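Local structure of twin-arginine translocation pathway signal protein (Burkholderia phytofirmans, 2RJO) at residues 15-20 against 203-208. The protein probably serves as a periplasmic sugar-binding protein, holding beta-D-galactopyranose in the cleft between its two lobes. Numbering follows the deposited sequence.
With GAL (beta-D-galactopyranose), chain B; SO4 (sulfate ion), chain D.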
# COMPACT_ATOMS: atom_id res chain seq x y z
N LEU A 15 1.96 12.82 2.07
CA LEU A 15 3.39 12.75 2.38
C LEU A 15 3.61 12.52 3.87
O LEU A 15 4.75 12.37 4.33
CB LEU A 15 4.11 14.05 1.99
CG LEU A 15 4.77 14.25 0.62
CD1 LEU A 15 5.66 13.05 0.32
CD2 LEU A 15 3.72 14.42 -0.45
N THR A 16 2.53 12.49 4.64
CA THR A 16 2.66 12.30 6.09
C THR A 16 2.84 10.84 6.49
O THR A 16 3.33 10.56 7.58
CB THR A 16 1.45 12.92 6.85
OG1 THR A 16 1.42 12.42 8.19
CG2 THR A 16 0.13 12.59 6.17
N ASN A 17 2.45 9.92 5.61
CA ASN A 17 2.58 8.48 5.83
C ASN A 17 3.91 8.05 5.22
O ASN A 17 4.09 8.15 4.01
CB ASN A 17 1.43 7.74 5.13
CG ASN A 17 1.49 6.22 5.33
OD1 ASN A 17 2.55 5.64 5.56
ND2 ASN A 17 0.34 5.56 5.21
N PRO A 18 4.84 7.54 6.05
CA PRO A 18 6.14 7.11 5.51
C PRO A 18 6.04 6.15 4.32
O PRO A 18 6.95 6.05 3.50
CB PRO A 18 6.84 6.51 6.73
CG PRO A 18 5.72 6.12 7.65
CD PRO A 18 4.74 7.25 7.48
N TYR A 19 4.91 5.45 4.23
CA TYR A 19 4.71 4.53 3.12
C TYR A 19 4.85 5.33 1.81
O TYR A 19 5.57 4.93 0.91
CB TYR A 19 3.31 3.90 3.19
CG TYR A 19 2.93 3.18 1.92
CD1 TYR A 19 3.36 1.87 1.68
CD2 TYR A 19 2.19 3.82 0.93
CE1 TYR A 19 3.06 1.23 0.47
CE2 TYR A 19 1.88 3.19 -0.27
CZ TYR A 19 2.32 1.90 -0.50
OH TYR A 19 2.01 1.29 -1.70
N TYR A 20 4.14 6.45 1.74
CA TYR A 20 4.15 7.31 0.56
C TYR A 20 5.42 8.13 0.42
O TYR A 20 5.75 8.59 -0.67
CB TYR A 20 2.93 8.23 0.58
CG TYR A 20 1.64 7.50 0.24
CD1 TYR A 20 0.55 7.53 1.11
CD2 TYR A 20 1.52 6.78 -0.94
CE1 TYR A 20 -0.64 6.85 0.80
CE2 TYR A 20 0.34 6.09 -1.26
CZ TYR A 20 -0.73 6.13 -0.38
OH TYR A 20 -1.90 5.46 -0.69
N ALA A 203 -3.32 -3.94 13.15
CA ALA A 203 -3.49 -2.71 12.37
C ALA A 203 -3.36 -3.01 10.87
O ALA A 203 -2.47 -3.76 10.45
CB ALA A 203 -2.47 -1.67 12.78
N ALA A 204 -4.26 -2.43 10.07
CA ALA A 204 -4.25 -2.66 8.62
C ALA A 204 -3.02 -2.10 7.89
O ALA A 204 -2.81 -2.42 6.73
CB ALA A 204 -5.54 -2.11 8.00
N ASN A 205 -2.25 -1.24 8.55
CA ASN A 205 -1.01 -0.69 7.97
C ASN A 205 -0.10 -0.19 9.09
O ASN A 205 -0.52 -0.13 10.24
CB ASN A 205 -1.32 0.42 6.94
CG ASN A 205 -1.58 1.78 7.57
OD1 ASN A 205 -2.17 1.88 8.64
ND2 ASN A 205 -1.14 2.83 6.89
N ASP A 206 1.16 0.12 8.77
CA ASP A 206 2.10 0.58 9.80
C ASP A 206 1.75 1.89 10.48
O ASP A 206 1.90 2.02 11.69
CB ASP A 206 3.52 0.70 9.23
CG ASP A 206 4.16 -0.64 8.96
OD1 ASP A 206 3.57 -1.67 9.33
OD2 ASP A 206 5.27 -0.67 8.37
N ASP A 207 1.29 2.87 9.71
CA ASP A 207 0.96 4.17 10.28
C ASP A 207 -0.04 4.03 11.43
O ASP A 207 0.16 4.62 12.48
CB ASP A 207 0.41 5.11 9.20
CG ASP A 207 0.72 6.57 9.48
OD1 ASP A 207 1.92 6.89 9.67
OD2 ASP A 207 -0.21 7.41 9.51
N MSE A 208 -1.09 3.24 11.23
CA MSE A 208 -2.10 3.05 12.28
C MSE A 208 -1.51 2.28 13.46
O MSE A 208 -1.87 2.52 14.61
CB MSE A 208 -3.35 2.33 11.72
CG MSE A 208 -4.09 3.08 10.60
SE MSE A 208 -5.80 2.51 10.26
CE MSE A 208 -5.50 0.88 9.64
C1 GAL B . -1.87 3.56 2.37
C2 GAL B . -1.45 2.26 3.10
C3 GAL B . -1.11 1.19 2.03
C4 GAL B . -2.36 0.96 1.16
C5 GAL B . -2.72 2.32 0.50
C6 GAL B . -3.95 2.13 -0.36
O1 GAL B . -2.20 4.56 3.36
O2 GAL B . -0.30 2.50 3.90
O3 GAL B . -0.75 -0.03 2.67
O4 GAL B . -3.44 0.53 1.99
O5 GAL B . -3.03 3.32 1.53
O6 GAL B . -4.25 3.38 -0.95
S SO4 D . -2.49 7.97 4.01
O1 SO4 D . -2.28 9.28 3.34
O2 SO4 D . -3.61 7.24 3.39
O3 SO4 D . -2.73 8.18 5.46
O4 SO4 D . -1.27 7.16 3.84
O HOH W 1 -0.19 9.95 8.82
O HOH W 2 2.29 3.37 6.89
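The side chains of Asn17 and Asp207 run antiparallel, the amide stacked over the carboxylate with planes 16° apart. Asn17 ND2 lies 4.0 Å from Asp207 CB. Beside them, Pro18 CD packs 3.6 Å from Asp207 OD1. No direct hydrogen bond joins 15-20 to 203-208.

Water and sugar do the bridging. One water donates to Asp207 OD2 and also hydrogen-bonds Thr16 OG1. That carboxylate oxygen also accepts from Ser180 N. A second water donates to Asn17 OD1 and accepts a weak bond from Asp207 N. Galactose O2 takes a bond from Asn205 ND2 at 3.1 Å and a weak one from Asn17 ND2.

Asn17 ND2 also donates to a sulfate oxygen, O4, at 2.7 Å. The ion probably came from the crystallisation liquor; Arg13 holds it too.

Both asparagines are helix N-caps. Tyr19 N donates to Asn17 OD1 (2.7 Å), from 38° out of the carbonyl plane. CG of Asn17 stands anti to the backbone N (chi1 -179°), carrying the amide toward 203-208. OD1 caps the helix; ND2 faces the ligands. Asn205 OD1 likewise accepts from Met208 N; its ND2 also gives Trp178 O a weak bond.

The Tyr19 ring lays one face under galactose C3, and its side chain touches Pro253 and Leu256 of helix 253-268.

With two helix starts meeting across a shared ligand, the chemistry is consistent with a periplasmic binding protein closed around its sugar.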